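Local coordinates for peroxisomal fatty acid beta-oxidation multifunctional protein MFP2 (PDB 2WTB) that hydrates long-chain enoyl-CoA and dehydrogenates 3-hydroxyacyl-CoA in the peroxisomal beta-oxidation of fatty acids during seed germination, at residues 460-465 against 475-480; 308-313 against 420-425; 16-21 against 200-205; 44-49 against 53-58. All coordinates share one frame; numbering follows the deposited sequence.

Interaction 1: 460-465 against 475-480; sequences LEIVRT and DLLDVG
Ile462 reaches from strand 459-464 onto the flank of helix 470-482 and presses against Leu476 and Leu477. The two short segments run almost exactly antiparallel, at 176°, with their axes 9.7 Å apart, and apolar side chains meet between them. From CB the isoleucine points at the helix, but CB, CG1 and CG2 all stop short of close contact with it. The work is left to the end of the longer branch: with CG1 anti to the carbonyl carbon and CD1 anti to CA (chi2 178°), that branch is fully extended. CD1 therefore lands on the helix backbone itself, 3.4 Å from Leu477 N and 3.7 Å from Leu476 C. Two side chains meet the same methyl. Leu476 brings its CB to 4.0 Å from Ile462 CD1; Leu477, whose CB bond is turned from the strand overall, still brings its CD1 to 3.6 Å from Ile462 CD1. Further back along the strand, Leu460 CD2 rests 3.9 Å from Gly480 CA, where the lack of a side chain lets a leucine methyl lie directly on the helix backbone. Strand 459-464, helix 470-482 and strand 486-491 make a beta-alpha-beta unit in the NAD-binding part of the dehydrogenase, and the contact packs the connecting helix on the sheet. Val446 of strand 445-450 touches both Ile462 and Leu476 on one flank, while Pro487 and Val489 of strand 486-491 take up Leu477 on the other.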
loop_
_atom_site.group_PDB
_atom_site.type_symbol
_atom_site.label_atom_id
_atom_site.label_comp_id
_atom_site.label_asym_id
_atom_site.label_seq_id
_atom_site.Cartn_x
_atom_site.Cartn_y
_atom_site.Cartn_z
ATOM N N LEU A 460 -2.491 3.531 10.237
ATOM C CA LEU A 460 -3.046 4.254 11.369
ATOM C C LEU A 460 -4.151 3.423 12.001
ATOM O O LEU A 460 -5.129 3.073 11.343
ATOM C CB LEU A 460 -3.607 5.606 10.930
ATOM C CG LEU A 460 -4.496 6.305 11.960
ATOM C CD1 LEU A 460 -3.745 6.510 13.273
ATOM C CD2 LEU A 460 -5.020 7.626 11.418
ATOM N N GLU A 461 -3.986 3.099 13.278
ATOM C CA GLU A 461 -5.012 2.368 14.007
ATOM C C GLU A 461 -5.965 3.327 14.707
ATOM O O GLU A 461 -5.581 4.013 15.652
ATOM C CB GLU A 461 -4.384 1.427 15.036
ATOM C CG GLU A 461 -4.122 0.022 14.529
ATOM C CD GLU A 461 -3.665 -0.916 15.638
ATOM O OE1 GLU A 461 -3.077 -0.429 16.629
ATOM O OE2 GLU A 461 -3.895 -2.138 15.519
ATOM N N ILE A 462 -7.203 3.381 14.228
ATOM C CA ILE A 462 -8.249 4.133 14.910
ATOM C C ILE A 462 -8.909 3.218 15.929
ATOM O O ILE A 462 -9.672 2.322 15.569
ATOM C CB ILE A 462 -9.311 4.658 13.924
ATOM C CG1 ILE A 462 -8.695 5.686 12.978
ATOM C CG2 ILE A 462 -10.476 5.274 14.672
ATOM C CD1 ILE A 462 -9.664 6.213 11.953
ATOM N N VAL A 463 -8.595 3.436 17.200
ATOM C CA VAL A 463 -9.109 2.590 18.271
ATOM C C VAL A 463 -10.400 3.152 18.857
ATOM O O VAL A 463 -10.392 4.183 19.531
ATOM C CB VAL A 463 -8.074 2.419 19.399
ATOM C CG1 VAL A 463 -8.608 1.483 20.467
ATOM C CG2 VAL A 463 -6.759 1.897 18.839
ATOM N N ARG A 464 -11.507 2.464 18.597
ATOM C CA ARG A 464 -12.809 2.881 19.104
ATOM C C ARG A 464 -13.094 2.186 20.428
ATOM O O ARG A 464 -12.567 1.110 20.697
ATOM C CB ARG A 464 -13.908 2.518 18.103
ATOM C CG ARG A 464 -14.445 1.110 18.302
ATOM C CD ARG A 464 -14.689 0.386 16.991
ATOM N NE ARG A 464 -16.012 0.647 16.443
ATOM C CZ ARG A 464 -16.688 -0.222 15.701
ATOM N NH1 ARG A 464 -16.165 -1.408 15.433
ATOM N NH2 ARG A 464 -17.892 0.089 15.236
ATOM N N THR A 465 -13.930 2.800 21.256
ATOM C CA THR A 465 -14.390 2.153 22.474
ATOM C C THR A 465 -15.866 1.837 22.319
ATOM O O THR A 465 -16.425 1.999 21.235
ATOM C CB THR A 465 -14.198 3.044 23.709
ATOM O OG1 THR A 465 -12.925 3.697 23.638
ATOM C CG2 THR A 465 -14.254 2.209 24.971
ATOM N N ASP A 475 -14.875 11.176 11.502
ATOM C CA ASP A 475 -13.980 12.324 11.423
ATOM C C ASP A 475 -12.531 11.879 11.280
ATOM O O ASP A 475 -11.841 12.259 10.336
ATOM C CB ASP A 475 -14.131 13.210 12.661
ATOM C CG ASP A 475 -15.422 14.005 12.658
ATOM O OD1 ASP A 475 -16.003 14.198 11.570
ATOM O OD2 ASP A 475 -15.857 14.438 13.745
ATOM N N LEU A 476 -12.081 11.067 12.228
ATOM C CA LEU A 476 -10.706 10.584 12.255
ATOM C C LEU A 476 -10.402 9.745 11.019
ATOM O O LEU A 476 -9.344 9.876 10.408
ATOM C CB LEU A 476 -10.473 9.765 13.524
ATOM C CG LEU A 476 -9.054 9.762 14.079
ATOM C CD1 LEU A 476 -8.356 11.055 13.724
ATOM C CD2 LEU A 476 -9.089 9.558 15.579
ATOM N N LEU A 477 -11.349 8.888 10.656
ATOM C CA LEU A 477 -11.244 8.067 9.459
ATOM C C LEU A 477 -10.904 8.932 8.251
ATOM O O LEU A 477 -10.173 8.508 7.355
ATOM C CB LEU A 477 -12.563 7.327 9.225
ATOM C CG LEU A 477 -12.547 5.985 8.494
ATOM C CD1 LEU A 477 -11.384 5.124 8.957
ATOM C CD2 LEU A 477 -13.870 5.267 8.713
ATOM N N ASP A 478 -11.430 10.152 8.240
ATOM C CA ASP A 478 -11.226 11.069 7.125
ATOM C C ASP A 478 -9.888 11.791 7.229
ATOM O O ASP A 478 -9.233 12.049 6.217
ATOM C CB ASP A 478 -12.357 12.092 7.061
ATOM C CG ASP A 478 -12.482 12.731 5.696
ATOM O OD1 ASP A 478 -12.662 11.985 4.711
ATOM O OD2 ASP A 478 -12.405 13.976 5.611
ATOM N N VAL A 479 -9.493 12.129 8.453
ATOM C CA VAL A 479 -8.204 12.768 8.684
ATOM C C VAL A 479 -7.071 11.838 8.264
ATOM O O VAL A 479 -6.092 12.268 7.654
ATOM C CB VAL A 479 -8.021 13.160 10.161
ATOM C CG1 VAL A 479 -6.550 13.371 10.478
ATOM C CG2 VAL A 479 -8.822 14.409 10.474
ATOM N N GLY A 480 -7.215 10.559 8.590
ATOM C CA GLY A 480 -6.232 9.565 8.210
ATOM C C GLY A 480 -5.985 9.571 6.715
ATOM O O GLY A 480 -4.839 9.533 6.265
#

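Interaction 2: 308-313 against 420-425; sequences VPRKIK and HCILAS
The extended backbone of the loop around Arg310 and Ile312 keeps well clear of the chain at His420-Ile422, the nearest alpha carbons, those of Ile312 and Cys421, being 9.2 Å apart, so the gap is bridged by side chains. Arg310 supplies most of the bridge. Its chain bends at the third torsion (chi3 -75°), which swings the guanidinium over to His420. There NH1 of Arg310 gives a weak hydrogen bond to the backbone O of His420, 3.4 Å long and bent to 131°. The same NH1 packs 3.6 Å from His420 CB, and the approach is oblique, with the guanidinium and imidazole planes tilted 66° against each other. Arg310 NH2 passes 4.2 Å from Ile422 CG1. A second, apolar touch joins the end methyls of two isoleucines at 4.3 Å, CD1 of Ile312 and CD1 of Ile422. The stronger polar ties lie beyond the pair: Arg310 NE makes a salt bridge to Asp475, and His420 NE2 is hydrogen-bonded to Asp393. In the fold, the loop leads into strand 315-318 and lies against helix 470-482, where Val479 touches Ile312 and Val472 touches Ile422. Met394 of strand 394-397 packs on both isoleucines, and strand 445-450 flanks strand 422-425 on its other side.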
loop_
_atom_site.group_PDB
_atom_site.type_symbol
_atom_site.label_atom_id
_atom_site.label_comp_id
_atom_site.label_asym_id
_atom_site.label_seq_id
_atom_site.Cartn_x
_atom_site.Cartn_y
_atom_site.Cartn_z
ATOM N N VAL A 308 -21.136 12.611 7.868
ATOM C CA VAL A 308 -20.172 13.253 6.992
ATOM C C VAL A 308 -19.041 13.813 7.842
ATOM O O VAL A 308 -19.279 14.348 8.923
ATOM C CB VAL A 308 -20.831 14.388 6.173
ATOM C CG1 VAL A 308 -19.779 15.293 5.555
ATOM C CG2 VAL A 308 -21.750 13.812 5.103
ATOM N N PRO A 309 -17.798 13.679 7.361
ATOM C CA PRO A 309 -16.648 14.148 8.136
ATOM C C PRO A 309 -16.728 15.646 8.410
ATOM O O PRO A 309 -17.070 16.416 7.513
ATOM C CB PRO A 309 -15.462 13.853 7.212
ATOM C CG PRO A 309 -15.949 12.798 6.280
ATOM C CD PRO A 309 -17.399 13.080 6.077
ATOM N N ARG A 310 -16.422 16.045 9.640
ATOM C CA ARG A 310 -16.312 17.456 9.980
ATOM C C ARG A 310 -14.979 18.010 9.491
ATOM O O ARG A 310 -14.013 17.267 9.309
ATOM C CB ARG A 310 -16.432 17.658 11.494
ATOM C CG ARG A 310 -17.844 17.508 12.035
ATOM C CD ARG A 310 -17.890 17.743 13.538
ATOM N NE ARG A 310 -17.356 16.612 14.292
ATOM C CZ ARG A 310 -17.237 16.584 15.616
ATOM N NH1 ARG A 310 -17.611 17.629 16.342
ATOM N NH2 ARG A 310 -16.742 15.510 16.215
ATOM N N LYS A 311 -14.927 19.318 9.273
ATOM C CA LYS A 311 -13.685 19.956 8.868
ATOM C C LYS A 311 -12.846 20.300 10.095
ATOM O O LYS A 311 -13.237 21.125 10.919
ATOM C CB LYS A 311 -13.962 21.210 8.037
ATOM C CG LYS A 311 -12.718 21.839 7.429
ATOM C CD LYS A 311 -12.023 20.876 6.479
ATOM C CE LYS A 311 -10.731 21.466 5.932
ATOM N NZ LYS A 311 -9.728 21.720 7.003
ATOM N N ILE A 312 -11.696 19.647 10.215
ATOM C CA ILE A 312 -10.759 19.925 11.298
ATOM C C ILE A 312 -9.768 21.004 10.866
ATOM O O ILE A 312 -8.957 20.792 9.964
ATOM C CB ILE A 312 -10.010 18.648 11.732
ATOM C CG1 ILE A 312 -10.983 17.669 12.391
ATOM C CG2 ILE A 312 -8.863 18.984 12.678
ATOM C CD1 ILE A 312 -10.331 16.397 12.870
ATOM N N LYS A 313 -9.841 22.163 11.513
ATOM C CA LYS A 313 -9.067 23.323 11.086
ATOM C C LYS A 313 -7.845 23.590 11.959
ATOM O O LYS A 313 -6.973 24.376 11.590
ATOM C CB LYS A 313 -9.959 24.565 11.033
ATOM C CG LYS A 313 -11.084 24.476 10.012
ATOM C CD LYS A 313 -11.788 25.816 9.858
ATOM C CE LYS A 313 -12.768 25.807 8.692
ATOM N NZ LYS A 313 -13.939 24.922 8.944
ATOM N N HIS A 420 -16.812 20.270 21.165
ATOM C CA HIS A 420 -16.851 19.418 19.983
ATOM C C HIS A 420 -15.494 18.779 19.712
ATOM O O HIS A 420 -15.380 17.855 18.907
ATOM C CB HIS A 420 -17.267 20.240 18.766
ATOM C CG HIS A 420 -16.250 21.256 18.351
ATOM N ND1 HIS A 420 -16.150 22.497 18.944
ATOM C CD2 HIS A 420 -15.282 21.214 17.404
ATOM C CE1 HIS A 420 -15.168 23.175 18.379
ATOM N NE2 HIS A 420 -14.625 22.420 17.441
ATOM N N CYS A 421 -14.466 19.284 20.386
ATOM C CA CYS A 421 -13.091 18.860 20.134
ATOM C C CYS A 421 -12.877 17.371 20.390
ATOM O O CYS A 421 -13.316 16.837 21.410
ATOM C CB CYS A 421 -12.126 19.680 20.987
ATOM S SG CYS A 421 -10.396 19.345 20.660
ATOM N N ILE A 422 -12.197 16.708 19.460
ATOM C CA ILE A 422 -11.913 15.281 19.587
ATOM C C ILE A 422 -10.776 15.028 20.573
ATOM O O ILE A 422 -9.717 15.649 20.486
ATOM C CB ILE A 422 -11.569 14.651 18.224
ATOM C CG1 ILE A 422 -12.790 14.688 17.304
ATOM C CG2 ILE A 422 -11.080 13.224 18.405
ATOM C CD1 ILE A 422 -12.509 14.238 15.895
ATOM N N LEU A 423 -11.007 14.120 21.516
ATOM C CA LEU A 423 -10.019 13.806 22.542
ATOM C C LEU A 423 -9.297 12.497 22.230
ATOM O O LEU A 423 -9.554 11.466 22.851
ATOM C CB LEU A 423 -10.681 13.742 23.921
ATOM C CG LEU A 423 -10.894 15.071 24.657
ATOM C CD1 LEU A 423 -11.143 16.223 23.693
ATOM C CD2 LEU A 423 -12.027 14.958 25.672
ATOM N N ALA A 424 -8.388 12.554 21.262
ATOM C CA ALA A 424 -7.700 11.364 20.786
ATOM C C ALA A 424 -6.390 11.122 21.530
ATOM O O ALA A 424 -5.730 12.064 21.972
ATOM C CB ALA A 424 -7.451 11.466 19.288
ATOM N N SER A 425 -6.021 9.852 21.659
ATOM C CA SER A 425 -4.777 9.476 22.320
ATOM C C SER A 425 -3.945 8.521 21.473
ATOM O O SER A 425 -4.479 7.632 20.811
ATOM C CB SER A 425 -5.055 8.842 23.681
ATOM O OG SER A 425 -3.896 8.202 24.181
#

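Interaction 3: 16-21 against 200-205; sequences DGVAVI and WALDIV
Leu202 of helix 193-205 spreads its branches over Val18 and Asp16, at the point where the chain turns into strand 18-24. The apolar part comes first. Val18 offers its CG2 methyl, which sits 3.7 Å from Leu202 CG and 3.8 Å from Leu202 CD2; it thus nestles at the leucine's fork. The leucine CG is anti to the carbonyl carbon (chi1 -71°), and from there its other methyl, CD1, carries on past the valine to the turn. A second kind of contact follows, a methyl against the aspartate's carbonyl O and its CB: Leu202 CD1 lies 3.7 Å from Asp16 O and 4.0 Å from Asp16 CB. The polar bonds here belong to the turn. Asp16 OD1 accepts from the backbone N of Val18 at 3.0 Å and 164°, an Asx turn, with the donor standing well above the carboxylate plane. This bond spans Gly17, whose positive phi of 91° suits a residue without a side chain. Charge pairing adds a tie to the helix, because Asp16 OD2 forms a salt bridge with Arg198, one turn before Leu202, and the two bonds together help to hold the carboxylate. Next to the leucine in the helix, Ala201 touches Ala54 of strand 54-59, and Val18 packs on Val56 of that strand. The Asx turn lies in the link between antiparallel strands 8-13 and 18-24, and helix 193-205 packs here near one edge of the crotonase-fold sheet of the enoyl-CoA hydratase/isomerase part.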
loop_
_atom_site.group_PDB
_atom_site.type_symbol
_atom_site.label_atom_id
_atom_site.label_comp_id
_atom_site.label_asym_id
_atom_site.label_seq_id
_atom_site.Cartn_x
_atom_site.Cartn_y
_atom_site.Cartn_z
ATOM N N ASP A 16 -14.755 19.477 -40.085
ATOM C CA ASP A 16 -13.456 19.302 -40.721
ATOM C C ASP A 16 -13.231 17.836 -41.067
ATOM O O ASP A 16 -12.206 17.472 -41.640
ATOM C CB ASP A 16 -12.332 19.819 -39.820
ATOM C CG ASP A 16 -12.337 19.172 -38.448
ATOM O OD1 ASP A 16 -13.148 18.247 -38.222
ATOM O OD2 ASP A 16 -11.529 19.593 -37.594
ATOM N N GLY A 17 -14.199 16.998 -40.708
ATOM C CA GLY A 17 -14.147 15.589 -41.046
ATOM C C GLY A 17 -13.482 14.736 -39.986
ATOM O O GLY A 17 -13.378 13.518 -40.137
ATOM N N VAL A 18 -13.027 15.372 -38.910
ATOM C CA VAL A 18 -12.382 14.646 -37.822
ATOM C C VAL A 18 -13.407 14.063 -36.853
ATOM O O VAL A 18 -14.295 14.768 -36.369
ATOM C CB VAL A 18 -11.401 15.538 -37.036
ATOM C CG1 VAL A 18 -10.643 14.706 -36.017
ATOM C CG2 VAL A 18 -10.436 16.231 -37.982
ATOM N N ALA A 19 -13.279 12.770 -36.575
ATOM C CA ALA A 19 -14.160 12.101 -35.629
ATOM C C ALA A 19 -13.545 12.091 -34.231
ATOM O O ALA A 19 -12.472 11.526 -34.020
ATOM C CB ALA A 19 -14.461 10.681 -36.095
ATOM N N VAL A 20 -14.232 12.721 -33.283
ATOM C CA VAL A 20 -13.780 12.767 -31.897
ATOM C C VAL A 20 -14.525 11.737 -31.056
ATOM O O VAL A 20 -15.750 11.776 -30.959
ATOM C CB VAL A 20 -14.013 14.154 -31.277
ATOM C CG1 VAL A 20 -13.460 14.202 -29.860
ATOM C CG2 VAL A 20 -13.387 15.234 -32.143
ATOM N N ILE A 21 -13.779 10.821 -30.446
ATOM C CA ILE A 21 -14.363 9.778 -29.613
ATOM C C ILE A 21 -14.054 10.032 -28.144
ATOM O O ILE A 21 -12.887 10.072 -27.748
ATOM C CB ILE A 21 -13.816 8.392 -29.995
ATOM C CG1 ILE A 21 -14.028 8.127 -31.485
ATOM C CG2 ILE A 21 -14.466 7.302 -29.154
ATOM C CD1 ILE A 21 -13.517 6.783 -31.925
ATOM N N TRP A 200 -3.657 18.358 -35.439
ATOM C CA TRP A 200 -2.548 17.433 -35.629
ATOM C C TRP A 200 -2.969 16.300 -36.562
ATOM O O TRP A 200 -2.219 15.909 -37.457
ATOM C CB TRP A 200 -2.091 16.871 -34.279
ATOM C CG TRP A 200 -0.722 16.258 -34.303
ATOM C CD1 TRP A 200 -0.374 15.048 -34.830
ATOM C CD2 TRP A 200 0.483 16.821 -33.765
ATOM N NE1 TRP A 200 0.971 14.827 -34.660
ATOM C CE2 TRP A 200 1.520 15.900 -34.009
ATOM C CE3 TRP A 200 0.784 18.018 -33.108
ATOM C CZ2 TRP A 200 2.837 16.137 -33.618
ATOM C CZ3 TRP A 200 2.095 18.251 -32.719
ATOM C CH2 TRP A 200 3.103 17.315 -32.975
ATOM N N ALA A 201 -4.178 15.787 -36.353
ATOM C CA ALA A 201 -4.698 14.677 -37.144
ATOM C C ALA A 201 -4.779 15.002 -38.635
ATOM O O ALA A 201 -4.446 14.169 -39.476
ATOM C CB ALA A 201 -6.054 14.244 -36.620
ATOM N N LEU A 202 -5.224 16.212 -38.959
ATOM C CA LEU A 202 -5.327 16.623 -40.357
ATOM C C LEU A 202 -3.965 17.000 -40.931
ATOM O O LEU A 202 -3.777 17.004 -42.146
ATOM C CB LEU A 202 -6.326 17.772 -40.531
ATOM C CG LEU A 202 -7.804 17.410 -40.359
ATOM C CD1 LEU A 202 -8.692 18.483 -40.967
ATOM C CD2 LEU A 202 -8.099 16.064 -40.994
ATOM N N ASP A 203 -3.020 17.319 -40.053
ATOM C CA ASP A 203 -1.640 17.535 -40.470
ATOM C C ASP A 203 -1.063 16.243 -41.045
ATOM O O ASP A 203 -0.383 16.254 -42.070
ATOM C CB ASP A 203 -0.786 18.014 -39.294
ATOM C CG ASP A 203 -0.846 19.519 -39.100
ATOM O OD1 ASP A 203 -1.227 20.230 -40.054
ATOM O OD2 ASP A 203 -0.501 19.992 -37.995
ATOM N N ILE A 204 -1.346 15.131 -40.375
ATOM C CA ILE A 204 -0.874 13.825 -40.818
ATOM C C ILE A 204 -1.513 13.443 -42.149
ATOM O O ILE A 204 -0.834 12.981 -43.063
ATOM C CB ILE A 204 -1.174 12.737 -39.774
ATOM C CG1 ILE A 204 -0.424 13.023 -38.471
ATOM C CG2 ILE A 204 -0.812 11.363 -40.314
ATOM C CD1 ILE A 204 -0.768 12.063 -37.346
ATOM N N VAL A 205 -2.823 13.639 -42.249
ATOM C CA VAL A 205 -3.545 13.373 -43.487
ATOM C C VAL A 205 -2.974 14.194 -44.640
ATOM O O VAL A 205 -2.965 13.748 -45.788
ATOM C CB VAL A 205 -5.046 13.688 -43.338
ATOM C CG1 VAL A 205 -5.704 13.798 -44.702
ATOM C CG2 VAL A 205 -5.730 12.631 -42.489
#

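Interaction 4: 44-49 against 53-58; sequences EEALSR and KAIVIT
The beta-alpha-beta unit made by strand 18-24, helix 33-46 and strand 54-59 closes where Ala46, on the last turn of the helix, meets Ile55 near the beginning of the second strand. The methyl CB of Ala46 lies 3.9 Å from Ile55 CG1 and almost as near to its CD1. A chi2 of 87° folds Ile55 CD1 off the straight line of its branch, so that CG1 and CD1 lie alongside the alanine methyl together. Leu47 adds a looser touch at the margin, its CD2 being 4.3 Å from Ile55 CD1. The alpha carbons of Ala46 and Ile55 are 7.6 Å apart. The unit belongs to the parallel part of the mixed sheet in the crotonase-like hydratase/isomerase part, with helix 33-46 linking two adjacent parallel strands; Ile55 also touches Ile21 of strand 18-24 and Tyr43, one turn earlier in the helix than Ala46. Past the contact the helix unwinds through a well-bonded exit. Glu45 O accepts from both Ser48 N and Arg49 N, and Ser48 OG gives a 2.8 Å hydrogen bond to Glu44 O, coming in nearly along the C=O axis at 177°. Arg49 NH1 then pairs with Glu45 OE2 in a salt bridge of 3.1 Å, the acceptor lying at the edge of the guanidinium, in its plane, and using the anti side of the carboxylate. Arg49 NH2 has a further salt-bridge partner, Asp51, in the short link to the strand.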
loop_
_atom_site.group_PDB
_atom_site.type_symbol
_atom_site.label_atom_id
_atom_site.label_comp_id
_atom_site.label_asym_id
_atom_site.label_seq_id
_atom_site.Cartn_x
_atom_site.Cartn_y
_atom_site.Cartn_z
ATOM N N GLU A 44 -14.985 1.110 -36.944
ATOM C CA GLU A 44 -15.517 0.447 -38.126
ATOM C C GLU A 44 -16.399 1.403 -38.916
ATOM O O GLU A 44 -16.477 1.320 -40.141
ATOM C CB GLU A 44 -16.287 -0.815 -37.737
ATOM C CG GLU A 44 -15.410 -1.876 -37.098
ATOM C CD GLU A 44 -16.182 -3.119 -36.716
ATOM O OE1 GLU A 44 -17.422 -3.123 -36.874
ATOM O OE2 GLU A 44 -15.546 -4.092 -36.257
ATOM N N GLU A 45 -17.052 2.319 -38.209
ATOM C CA GLU A 45 -17.880 3.330 -38.850
ATOM C C GLU A 45 -17.027 4.441 -39.451
ATOM O O GLU A 45 -17.210 4.821 -40.608
ATOM C CB GLU A 45 -18.882 3.922 -37.855
ATOM C CG GLU A 45 -19.578 5.179 -38.357
ATOM C CD GLU A 45 -20.608 5.715 -37.379
ATOM O OE1 GLU A 45 -20.868 5.045 -36.356
ATOM O OE2 GLU A 45 -21.161 6.807 -37.637
ATOM N N ALA A 46 -16.093 4.958 -38.658
ATOM C CA ALA A 46 -15.251 6.071 -39.087
ATOM C C ALA A 46 -14.439 5.722 -40.329
ATOM O O ALA A 46 -14.197 6.572 -41.185
ATOM C CB ALA A 46 -14.333 6.510 -37.955
ATOM N N LEU A 47 -14.020 4.465 -40.426
ATOM C CA LEU A 47 -13.188 4.032 -41.543
ATOM C C LEU A 47 -14.036 3.665 -42.758
ATOM O O LEU A 47 -13.511 3.266 -43.797
ATOM C CB LEU A 47 -12.295 2.861 -41.124
ATOM C CG LEU A 47 -11.387 3.136 -39.921
ATOM C CD1 LEU A 47 -10.768 1.852 -39.385
ATOM C CD2 LEU A 47 -10.310 4.153 -40.277
ATOM N N SER A 48 -15.351 3.811 -42.623
ATOM C CA SER A 48 -16.270 3.529 -43.720
ATOM C C SER A 48 -16.966 4.798 -44.194
ATOM O O SER A 48 -17.453 4.867 -45.323
ATOM C CB SER A 48 -17.309 2.492 -43.296
ATOM O OG SER A 48 -16.685 1.281 -42.908
ATOM N N ARG A 49 -17.011 5.803 -43.326
ATOM C CA ARG A 49 -17.657 7.068 -43.653
ATOM C C ARG A 49 -16.754 7.955 -44.505
ATOM O O ARG A 49 -15.617 8.239 -44.134
ATOM C CB ARG A 49 -18.081 7.802 -42.378
ATOM C CG ARG A 49 -19.261 7.160 -41.664
ATOM C CD ARG A 49 -19.656 7.935 -40.421
ATOM N NE ARG A 49 -19.908 9.344 -40.707
ATOM C CZ ARG A 49 -20.473 10.187 -39.850
ATOM N NH1 ARG A 49 -20.852 9.763 -38.653
ATOM N NH2 ARG A 49 -20.663 11.453 -40.189
ATOM N N LYS A 53 -12.122 11.852 -42.062
ATOM C CA LYS A 53 -10.754 11.886 -42.575
ATOM C C LYS A 53 -9.768 11.283 -41.581
ATOM O O LYS A 53 -8.814 10.607 -41.965
ATOM C CB LYS A 53 -10.336 13.323 -42.896
ATOM C CG LYS A 53 -11.141 13.988 -43.998
ATOM C CD LYS A 53 -10.588 15.370 -44.308
ATOM C CE LYS A 53 -11.370 16.053 -45.414
ATOM N NZ LYS A 53 -10.837 17.417 -45.679
ATOM N N ALA A 54 -9.999 11.542 -40.300
ATOM C CA ALA A 54 -9.132 11.034 -39.247
ATOM C C ALA A 54 -9.924 10.853 -37.956
ATOM O O ALA A 54 -11.125 11.114 -37.916
ATOM C CB ALA A 54 -7.957 11.974 -39.028
ATOM N N ILE A 55 -9.248 10.405 -36.905
ATOM C CA ILE A 55 -9.902 10.158 -35.628
ATOM C C ILE A 55 -9.113 10.780 -34.484
ATOM O O ILE A 55 -7.885 10.819 -34.509
ATOM C CB ILE A 55 -10.070 8.645 -35.355
ATOM C CG1 ILE A 55 -11.077 8.024 -36.325
ATOM C CG2 ILE A 55 -10.500 8.397 -33.920
ATOM C CD1 ILE A 55 -10.469 7.558 -37.629
ATOM N N VAL A 56 -9.830 11.278 -33.485
ATOM C CA VAL A 56 -9.206 11.761 -32.266
ATOM C C VAL A 56 -9.868 11.069 -31.083
ATOM O O VAL A 56 -11.076 10.847 -31.087
ATOM C CB VAL A 56 -9.335 13.291 -32.132
ATOM C CG1 VAL A 56 -8.905 13.749 -30.747
ATOM C CG2 VAL A 56 -8.510 13.982 -33.210
ATOM N N ILE A 57 -9.072 10.701 -30.085
ATOM C CA ILE A 57 -9.605 10.035 -28.905
ATOM C C ILE A 57 -9.306 10.840 -27.649
ATOM O O ILE A 57 -8.185 11.309 -27.447
ATOM C CB ILE A 57 -9.024 8.620 -28.731
ATOM C CG1 ILE A 57 -9.193 7.795 -30.010
ATOM C CG2 ILE A 57 -9.680 7.926 -27.538
ATOM C CD1 ILE A 57 -8.672 6.361 -29.892
ATOM N N THR A 58 -10.318 11.001 -26.806
ATOM C CA THR A 58 -10.152 11.715 -25.550
ATOM C C THR A 58 -11.117 11.167 -24.508
ATOM O O THR A 58 -12.042 10.425 -24.839
ATOM C CB THR A 58 -10.372 13.228 -25.729
ATOM O OG1 THR A 58 -10.167 13.897 -24.480
ATOM C CG2 THR A 58 -11.780 13.504 -26.229
#

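The four contacts fall into two pairs whose centres lie more than 50 Å apart. Interaction 2 packs against helix 470-482 of interaction 1, and both reach the same sheet of the dehydrogenase part; their centres are about 10 Å apart, and Asp475 OD2 and Arg310 NE are joined by a salt bridge of 2.7 Å. Interactions 3 and 4, with centres about 8 Å apart, meet through neighbouring parallel strands, where Ala19 O and Val56 N (2.7 Å) and Ile21 N and Val56 O (2.8 Å) are probably hydrogen-bonded. Interaction 4 is nested within the loop that interaction 3 closes. All four lie away from Glu119 and Glu139, the predicted catalytic residues of the hydratase/isomerase part.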